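Local coordinates for pancreatic lipase related protein 2 (Equus caballus, PDB 1W52), which probably hydrolyses ester bonds of galactolipids and triacylglycerols, releasing free fatty acids, at residues 43-48 against 65-70; 280-285 against 329-334; 399-404 against 433-438. All blocks are in the same frame, centred on the assembly; numbering follows the deposited sequence.

Interaction 1 (43-48 against 65-70); sequences TNKNPD and NFQSSR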
loop_
_atom_site.group_PDB
_atom_site.type_symbol
_atom_site.label_atom_id
_atom_site.label_comp_id
_atom_site.label_asym_id
_atom_site.label_seq_id
_atom_site.Cartn_x
_atom_site.Cartn_y
_atom_site.Cartn_z
ATOM N N THR A 43 18.722 9.879 11.071
ATOM C CA THR A 43 18.163 10.047 12.422
ATOM C C THR A 43 17.763 11.501 12.559
ATOM O O THR A 43 18.219 12.336 11.783
ATOM C CB THR A 43 19.198 9.762 13.525
ATOM O OG1 THR A 43 20.461 10.348 13.162
ATOM C CG2 THR A 43 19.473 8.269 13.682
ATOM N N ASN A 44 16.955 11.825 13.568
ATOM C CA ASN A 44 16.345 13.153 13.595
ATOM C C ASN A 44 17.451 14.169 13.746
ATOM O O ASN A 44 17.297 15.321 13.367
ATOM C CB ASN A 44 15.335 13.305 14.714
ATOM C CG ASN A 44 14.383 12.182 14.773
ATOM O OD1 ASN A 44 14.749 11.095 15.181
ATOM N ND2 ASN A 44 13.152 12.420 14.376
ATOM N N LYS A 45 18.578 13.706 14.280
ATOM C CA LYS A 45 19.766 14.524 14.457
ATOM C C LYS A 45 20.286 14.969 13.087
ATOM O O LYS A 45 20.475 16.170 12.863
ATOM C CB LYS A 45 20.810 13.739 15.262
ATOM C CG LYS A 45 20.292 13.255 16.667
ATOM C CD LYS A 45 21.253 12.280 17.405
ATOM C CE LYS A 45 20.873 12.076 18.905
ATOM N NZ LYS A 45 21.380 10.778 19.517
ATOM N N ASN A 46 20.461 14.000 12.174
ATOM C CA ASN A 46 20.865 14.241 10.765
ATOM C C ASN A 46 19.857 13.788 9.704
ATOM O O ASN A 46 20.005 12.719 9.117
ATOM C CB ASN A 46 22.202 13.559 10.457
ATOM C CG ASN A 46 22.137 12.044 10.557
ATOM O OD1 ASN A 46 21.994 11.482 11.644
ATOM N ND2 ASN A 46 22.263 11.378 9.422
ATOM N N PRO A 47 18.839 14.606 9.451
ATOM C CA PRO A 47 17.808 14.291 8.444
ATOM C C PRO A 47 18.119 14.631 6.965
ATOM O O PRO A 47 17.181 14.735 6.188
ATOM C CB PRO A 47 16.597 15.098 8.944
ATOM C CG PRO A 47 17.181 16.264 9.714
ATOM C CD PRO A 47 18.560 15.872 10.151
ATOM N N ASP A 48 19.388 14.770 6.583
ATOM C CA ASP A 48 19.713 15.100 5.199
ATOM C C ASP A 48 20.841 14.264 4.635
ATOM O O ASP A 48 20.665 13.619 3.612
ATOM C CB ASP A 48 20.070 16.566 5.062
ATOM C CG ASP A 48 18.997 17.460 5.581
ATOM O OD1 ASP A 48 17.884 17.365 5.035
ATOM O OD2 ASP A 48 19.172 18.264 6.530
ATOM N N ASN A 65 24.943 8.644 15.078
ATOM C CA ASN A 65 23.770 9.190 15.754
ATOM C C ASN A 65 22.706 8.155 16.071
ATOM O O ASN A 65 21.700 8.454 16.725
ATOM C CB ASN A 65 23.154 10.309 14.929
ATOM C CG ASN A 65 24.087 11.471 14.761
ATOM O OD1 ASN A 65 25.265 11.296 14.509
ATOM N ND2 ASN A 65 23.568 12.671 14.905
ATOM N N PHE A 66 22.921 6.935 15.611
ATOM C CA PHE A 66 22.010 5.866 15.940
ATOM C C PHE A 66 21.679 5.952 17.422
ATOM O O PHE A 66 22.578 6.119 18.213
ATOM C CB PHE A 66 22.655 4.524 15.612
ATOM C CG PHE A 66 21.850 3.324 16.050
ATOM C CD1 PHE A 66 22.105 2.704 17.249
ATOM C CD2 PHE A 66 20.866 2.809 15.253
ATOM C CE1 PHE A 66 21.378 1.615 17.633
ATOM C CE2 PHE A 66 20.146 1.702 15.648
ATOM C CZ PHE A 66 20.401 1.110 16.828
ATOM N N GLN A 67 20.398 5.824 17.774
ATOM C CA GLN A 67 19.902 5.935 19.149
ATOM C C GLN A 67 19.270 4.621 19.600
ATOM O O GLN A 67 18.159 4.293 19.204
ATOM C CB GLN A 67 18.905 7.107 19.310
ATOM C CG GLN A 67 18.066 7.501 18.078
ATOM C CD GLN A 67 17.817 9.034 17.912
ATOM O OE1 GLN A 67 18.737 9.827 18.065
ATOM N NE2 GLN A 67 16.578 9.429 17.570
ATOM N N SER A 68 19.977 3.877 20.450
ATOM C CA SER A 68 19.480 2.575 20.914
ATOM C C SER A 68 18.161 2.675 21.673
ATOM O O SER A 68 17.480 1.680 21.891
ATOM C CB SER A 68 20.526 1.876 21.781
ATOM O OG SER A 68 20.499 2.427 23.089
ATOM N N SER A 69 17.829 3.890 22.080
ATOM C CA SER A 69 16.558 4.186 22.739
ATOM C C SER A 69 15.301 4.039 21.836
ATOM O O SER A 69 14.222 3.689 22.322
ATOM C CB SER A 69 16.612 5.602 23.322
ATOM O OG SER A 69 15.359 5.968 23.885
ATOM N N ARG A 70 15.459 4.283 20.532
ATOM C CA ARG A 70 14.337 4.421 19.582
ATOM C C ARG A 70 14.114 3.260 18.623
ATOM O O ARG A 70 15.072 2.538 18.354
ATOM C CB ARG A 70 14.629 5.622 18.722
ATOM C CG ARG A 70 14.865 6.840 19.542
ATOM C CD ARG A 70 13.715 7.112 20.427
ATOM N NE ARG A 70 13.629 8.497 20.816
ATOM C CZ ARG A 70 12.641 8.984 21.533
ATOM N NH1 ARG A 70 11.636 8.215 21.889
ATOM N NH2 ARG A 70 12.635 10.247 21.875
#
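Thr43 and Asn65 bring the two backbones closest, their CA atoms 6.6 Å apart, where two loops that join strands of the alpha/beta-hydrolase sheet meet. Segment 43-48 leaves strand 38-43 and turns a corner at Pro47 and Asp48; segment 65-70, leading to strand 72-76, closes with a type I beta turn from Gln67 to Arg70. No backbone hydrogen bond links them, so side chains make the contact. Thr43, buried and small, fits where the loops converge: OG1 lies across from Asn65 CB at 3.2 Å, while CG2 lies 3.8 Å from Asn65 O and a little farther from Phe66 CA. A glycine in its place would probably leave a gap beside Asn65 CB and Asn65 O. Phe66 itself faces the other way, its ring packed on Leu137 and Leu141 of helix 116-141. Asn44 uses its amide to grip a third loop, with OD1 bonded to Thr101 N and ND2 to Glu99 O; its plane lies only 11° from that of the Gln67 amide. Lys45, exposed, suits the surface because its long chain, extended beyond CG, carries the amine past Asn65 to Gln67. There NZ makes a weak hydrogen bond, 3.2 Å long, to Gln67 OE1.

Interaction 2 (280-285 against 329-334); sequences DGFLAY and LNTGES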
loop_
_atom_site.group_PDB
_atom_site.type_symbol
_atom_site.label_atom_id
_atom_site.label_comp_id
_atom_site.label_asym_id
_atom_site.label_seq_id
_atom_site.Cartn_x
_atom_site.Cartn_y
_atom_site.Cartn_z
ATOM N N ASP A 280 -4.527 8.872 8.226
ATOM C CA ASP A 280 -5.981 8.677 8.133
ATOM C C ASP A 280 -6.404 8.565 6.691
ATOM O O ASP A 280 -7.593 8.624 6.368
ATOM C CB ASP A 280 -6.737 9.841 8.796
ATOM C CG ASP A 280 -6.431 9.962 10.298
ATOM O OD1 ASP A 280 -6.681 8.968 11.061
ATOM O OD2 ASP A 280 -5.927 11.017 10.787
ATOM N N GLY A 281 -5.415 8.415 5.823
ATOM C CA GLY A 281 -5.607 8.630 4.415
ATOM C C GLY A 281 -5.968 7.380 3.656
ATOM O O GLY A 281 -6.392 7.453 2.484
ATOM N N PHE A 282 -5.788 6.236 4.315
ATOM C CA PHE A 282 -5.847 4.952 3.633
ATOM C C PHE A 282 -6.388 3.928 4.571
ATOM O O PHE A 282 -5.662 3.046 4.985
ATOM C CB PHE A 282 -4.466 4.488 3.165
ATOM C CG PHE A 282 -3.667 5.518 2.404
ATOM C CD1 PHE A 282 -3.541 5.450 1.043
ATOM C CD2 PHE A 282 -2.959 6.517 3.063
ATOM C CE1 PHE A 282 -2.737 6.378 0.357
ATOM C CE2 PHE A 282 -2.150 7.458 2.348
ATOM C CZ PHE A 282 -2.065 7.387 1.015
ATOM N N LEU A 283 -7.653 4.043 4.919
ATOM C CA LEU A 283 -8.243 3.101 5.840
ATOM C C LEU A 283 -8.692 1.852 5.131
ATOM O O LEU A 283 -9.522 1.904 4.264
ATOM C CB LEU A 283 -9.454 3.709 6.519
ATOM C CG LEU A 283 -9.316 4.860 7.546
ATOM C CD1 LEU A 283 -8.955 6.249 6.934
ATOM C CD2 LEU A 283 -10.633 4.945 8.287
ATOM N N ALA A 284 -8.172 0.708 5.506
ATOM C CA ALA A 284 -8.623 -0.502 4.876
ATOM C C ALA A 284 -9.864 -1.070 5.549
ATOM O O ALA A 284 -10.090 -0.908 6.737
ATOM C CB ALA A 284 -7.511 -1.501 4.890
ATOM N N TYR A 285 -10.668 -1.759 4.775
ATOM C CA TYR A 285 -11.920 -2.303 5.280
ATOM C C TYR A 285 -11.815 -3.790 5.089
ATOM O O TYR A 285 -11.298 -4.226 4.077
ATOM C CB TYR A 285 -13.140 -1.798 4.485
ATOM C CG TYR A 285 -13.396 -0.310 4.592
ATOM C CD1 TYR A 285 -12.493 0.576 4.089
ATOM C CD2 TYR A 285 -14.532 0.199 5.193
ATOM C CE1 TYR A 285 -12.669 1.887 4.169
ATOM C CE2 TYR A 285 -14.712 1.589 5.281
ATOM C CZ TYR A 285 -13.757 2.404 4.752
ATOM O OH TYR A 285 -13.803 3.776 4.727
ATOM N N LEU A 329 -9.862 -1.164 -0.195
ATOM C CA LEU A 329 -10.041 0.260 -0.088
ATOM C C LEU A 329 -9.767 0.891 -1.480
ATOM O O LEU A 329 -9.376 0.175 -2.420
ATOM C CB LEU A 329 -9.110 0.812 0.978
ATOM C CG LEU A 329 -7.647 0.699 0.606
ATOM C CD1 LEU A 329 -6.789 1.823 1.294
ATOM C CD2 LEU A 329 -7.134 -0.689 0.873
ATOM N N ASN A 330 -9.954 2.203 -1.607
ATOM C CA ASN A 330 -9.640 2.867 -2.852
ATOM C C ASN A 330 -8.768 4.101 -2.622
ATOM O O ASN A 330 -9.123 4.969 -1.851
ATOM C CB ASN A 330 -10.945 3.257 -3.609
ATOM C CG ASN A 330 -11.696 2.045 -4.237
ATOM O OD1 ASN A 330 -12.959 2.037 -4.297
ATOM N ND2 ASN A 330 -10.944 1.038 -4.695
ATOM N N THR A 331 -7.652 4.205 -3.326
ATOM C CA THR A 331 -6.828 5.406 -3.270
ATOM C C THR A 331 -7.260 6.494 -4.228
ATOM O O THR A 331 -8.150 6.327 -5.020
ATOM C CB THR A 331 -5.388 5.057 -3.614
ATOM O OG1 THR A 331 -5.385 4.285 -4.828
ATOM C CG2 THR A 331 -4.781 4.187 -2.517
ATOM N N GLY A 332 -6.566 7.614 -4.153
ATOM C CA GLY A 332 -6.680 8.650 -5.148
ATOM C C GLY A 332 -5.872 8.347 -6.393
ATOM O O GLY A 332 -5.062 7.426 -6.390
ATOM N N GLU A 333 -6.115 9.146 -7.439
ATOM C CA GLU A 333 -5.399 9.100 -8.716
ATOM C C GLU A 333 -4.029 9.770 -8.617
ATOM O O GLU A 333 -3.166 9.403 -9.390
ATOM C CB GLU A 333 -6.203 9.801 -9.860
ATOM C CG GLU A 333 -7.476 9.106 -10.417
ATOM C CD GLU A 333 -8.744 9.246 -9.527
ATOM O OE1 GLU A 333 -9.000 10.346 -8.975
ATOM O OE2 GLU A 333 -9.507 8.248 -9.378
ATOM N N SER A 334 -3.824 10.740 -7.705
ATOM C CA SER A 334 -2.523 11.472 -7.607
ATOM C C SER A 334 -2.194 12.354 -6.363
ATOM O O SER A 334 -3.012 12.588 -5.506
ATOM C CB SER A 334 -2.346 12.347 -8.844
ATOM O OG SER A 334 -3.579 12.956 -9.166
#
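Leu329 reaches from the end of strand 325-329 toward Phe282, Leu283 and Ala284. Its CB meets backbone first: Leu283 O is 3.5 Å from Leu329 CB, and Ala284 CA lies slightly farther off. Beyond it, chi1 (67°) sets CG between the backbone N and the carbonyl carbon, and chi2 (152°) then spreads the two methyls to different neighbours. CD1 takes the Phe282 side, lying 4.0 Å from Phe282 CB and about as far from the carbonyl carbon of that residue. CD2 goes the other way and ends 4.1 Å from Ala284 CB. A branched aliphatic chain suits this place because one side chain can touch two neighbours at once, and Ala284 is small enough to let the two segments lie close, with CA atoms of Ala284 and Leu329 only 5.2 Å apart.

Two residues on, Thr331 adds a second apolar touch. Its CG2 meets the Phe282 ring at the edge, in the ring plane, 4.0 Å from Phe282 CD1. The methyl thus serves the hydrophobic side, while the buried hydroxyl is satisfied by a hydrogen bond with Asn231 ND2. The Phe282 ring also packs against Tyr271, Ser274 and Ser275 of helix 257-277, so it lies between that helix and Thr331.

No hydrogen bond joins the two segments within this contact, although Tyr285 pairs its backbone with Phe328 just beyond it. This is sheet-edge packing of the alpha/beta-hydrolase fold: strand 325-329, parallel to 226-230, is flanked by the short antiparallel strand 285-286, and Phe282 joins this edge to helix 257-277.

Interaction 3 (399-404 against 433-438); sequences QEVKFV and YKFCGS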
loop_
_atom_site.group_PDB
_atom_site.type_symbol
_atom_site.label_atom_id
_atom_site.label_comp_id
_atom_site.label_asym_id
_atom_site.label_seq_id
_atom_site.Cartn_x
_atom_site.Cartn_y
_atom_site.Cartn_z
ATOM N N GLN A 399 -23.757 17.829 5.293
ATOM C CA GLN A 399 -24.929 18.691 5.501
ATOM C C GLN A 399 -25.072 19.887 4.518
ATOM O O GLN A 399 -25.712 20.900 4.845
ATOM C CB GLN A 399 -25.036 19.081 7.010
ATOM C CG GLN A 399 -25.775 17.984 7.903
ATOM C CD GLN A 399 -25.497 18.044 9.438
ATOM O OE1 GLN A 399 -24.386 18.362 9.885
ATOM N NE2 GLN A 399 -26.511 17.702 10.228
ATOM N N GLU A 400 -24.522 19.719 3.303
ATOM C CA GLU A 400 -24.416 20.774 2.255
ATOM C C GLU A 400 -24.286 20.152 0.822
ATOM O O GLU A 400 -23.369 20.503 0.060
ATOM C CB GLU A 400 -23.230 21.755 2.544
ATOM C CG GLU A 400 -23.285 22.536 3.883
ATOM C CD GLU A 400 -21.929 23.013 4.414
ATOM O OE1 GLU A 400 -21.404 24.040 3.947
ATOM O OE2 GLU A 400 -21.396 22.369 5.332
ATOM N N VAL A 401 -25.209 19.237 0.483
ATOM C CA VAL A 401 -25.217 18.541 -0.825
ATOM C C VAL A 401 -25.756 19.455 -1.951
ATOM O O VAL A 401 -26.127 20.608 -1.669
ATOM C CB VAL A 401 -26.030 17.160 -0.822
ATOM C CG1 VAL A 401 -25.825 16.376 0.457
ATOM C CG2 VAL A 401 -27.537 17.338 -1.098
ATOM N N LYS A 402 -25.800 18.940 -3.204
ATOM C CA LYS A 402 -26.347 19.715 -4.351
ATOM C C LYS A 402 -27.286 18.988 -5.335
ATOM O O LYS A 402 -28.145 19.635 -5.934
ATOM C CB LYS A 402 -25.218 20.421 -5.124
ATOM C CG LYS A 402 -24.810 21.798 -4.559
ATOM C CD LYS A 402 -26.000 22.641 -4.036
ATOM C CE LYS A 402 -25.608 23.506 -2.824
ATOM N NZ LYS A 402 -26.769 24.147 -2.128
ATOM N N PHE A 403 -27.187 17.677 -5.490
ATOM C CA PHE A 403 -28.046 16.915 -6.452
ATOM C C PHE A 403 -27.709 17.240 -7.950
ATOM O O PHE A 403 -26.535 17.449 -8.301
ATOM C CB PHE A 403 -29.557 17.121 -6.168
ATOM C CG PHE A 403 -30.444 15.978 -6.619
ATOM C CD1 PHE A 403 -30.193 14.679 -6.211
ATOM C CD2 PHE A 403 -31.540 16.190 -7.429
ATOM C CE1 PHE A 403 -31.012 13.604 -6.612
ATOM C CE2 PHE A 403 -32.356 15.107 -7.822
ATOM C CZ PHE A 403 -32.081 13.821 -7.414
ATOM N N VAL A 404 -28.724 17.161 -8.895
ATOM C CA VAL A 404 -28.696 17.512 -10.340
ATOM C C VAL A 404 -29.144 16.236 -11.014
ATOM O O VAL A 404 -29.127 15.150 -10.411
ATOM C CB VAL A 404 -27.315 17.915 -10.974
ATOM C CG1 VAL A 404 -27.412 17.939 -12.494
ATOM C CG2 VAL A 404 -26.885 19.300 -10.509
ATOM N N TYR A 433 -25.851 11.845 8.053
ATOM C CA TYR A 433 -26.089 13.315 8.055
ATOM C C TYR A 433 -27.463 13.692 7.451
ATOM O O TYR A 433 -27.905 14.858 7.489
ATOM C CB TYR A 433 -25.011 14.028 7.238
ATOM C CG TYR A 433 -23.671 14.225 7.899
ATOM C CD1 TYR A 433 -22.728 13.201 7.964
ATOM C CD2 TYR A 433 -23.318 15.453 8.425
ATOM C CE1 TYR A 433 -21.473 13.405 8.560
ATOM C CE2 TYR A 433 -22.084 15.669 9.023
ATOM C CZ TYR A 433 -21.157 14.649 9.088
ATOM O OH TYR A 433 -19.940 14.879 9.688
ATOM N N LYS A 434 -28.100 12.654 6.906
ATOM C CA LYS A 434 -29.294 12.673 6.017
ATOM C C LYS A 434 -30.309 13.830 6.131
ATOM O O LYS A 434 -30.584 14.375 7.223
ATOM C CB LYS A 434 -30.066 11.343 6.083
ATOM C CG LYS A 434 -29.516 10.276 7.016
ATOM C CD LYS A 434 -30.310 8.978 6.861
ATOM C CE LYS A 434 -30.821 8.448 8.193
ATOM N NZ LYS A 434 -31.994 7.544 8.009
ATOM N N PHE A 435 -30.900 14.091 4.943
ATOM C CA PHE A 435 -31.687 15.301 4.616
ATOM C C PHE A 435 -33.079 15.068 3.993
ATOM O O PHE A 435 -33.362 14.006 3.429
ATOM C CB PHE A 435 -30.849 16.160 3.667
ATOM C CG PHE A 435 -29.385 15.863 3.743
ATOM C CD1 PHE A 435 -28.533 16.737 4.390
ATOM C CD2 PHE A 435 -28.861 14.699 3.180
ATOM C CE1 PHE A 435 -27.187 16.454 4.473
ATOM C CE2 PHE A 435 -27.516 14.403 3.271
ATOM C CZ PHE A 435 -26.672 15.288 3.921
ATOM N N CYS A 436 -33.930 16.091 4.114
ATOM C CA CYS A 436 -35.283 16.110 3.582
ATOM C C CYS A 436 -35.319 17.193 2.517
ATOM O O CYS A 436 -34.932 18.334 2.794
ATOM C CB CYS A 436 -36.276 16.476 4.691
ATOM S SG CYS A 436 -36.079 15.548 6.232
ATOM N N GLY A 437 -35.768 16.852 1.310
ATOM C CA GLY A 437 -35.898 17.844 0.250
ATOM C C GLY A 437 -37.329 18.138 -0.113
ATOM O O GLY A 437 -37.636 18.275 -1.294
ATOM N N SER A 438 -38.202 18.247 0.888
ATOM C CA SER A 438 -39.612 18.524 0.620
ATOM C C SER A 438 -39.670 19.681 -0.384
ATOM O O SER A 438 -39.300 20.815 -0.070
ATOM C CB SER A 438 -40.416 18.790 1.919
ATOM O OG SER A 438 -40.635 20.170 2.178
#
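The C-terminal PLAT domain, a beta-sandwich in this family, supplies both sides of this contact, in which Gln399 and Val401 lie against Tyr433 and Phe435. Phe435 is the central group. Val401 sets its CG1 methyl over one face of the ring in a CH-pi contact, 4.1 Å from the ring centroid and 28° off the normal, with Phe435 CZ the nearest ring atom. CG1 gets there by standing anti to the carbonyl carbon of Val401, beside its backbone N (chi1 -39°). On the opposite face, the backbone oxygen of Tyr433 sits 3.5 Å above the ring plane, displaced toward the rim. The edge of the same ring faces the backbone of Gln399, with Phe435 CE1 near Gln399 CA. A flat ring thus offers a face to the Val401 methyl and an edge to the Gln399 main chain.

Gln399 carries its extended chain across the edge of the Tyr433 ring, at about a right angle to that side chain. Its CG and its amide, through CD and OE1, all meet the ring at Tyr433 CD2, with OE1 3.4 Å from that carbon. The amide plane stands almost perpendicular to the ring, at 82°. A polar end is tolerated in this partly exposed place.

Beyond the contact, Phe435 begins strand 435-436, which pairs antiparallel with strand 450-451. Cys436 is joined to this neighbouring strand and the residue after it by its backbone bond with Tyr450 and its disulfide to Cys452, while Gln399 and Glu400 lean on Pro451 and Tyr450, joining the loop after strand 387-391 to the chain's end.

How the interactions relate
Interactions 1 and 2 belong to the lipase domain and involve loops at different parts of its large mixed sheet, with centres about 30 Å apart; interaction 3 is in the PLAT domain, its centre about 25 Å from that of interaction 2 and 51 Å from that of interaction 1. None touches another, and the three contacts share no helix or strand. Interaction 2 is the buried one; it has no hydrogen bond between its segments and rests on apolar side chains. Interaction 1, partly buried, combines a small buried residue with a weak lysine-to-glutamine hydrogen bond. Interaction 3 is also partly buried but relies on aromatic faces and edges, with a disulfide beside it.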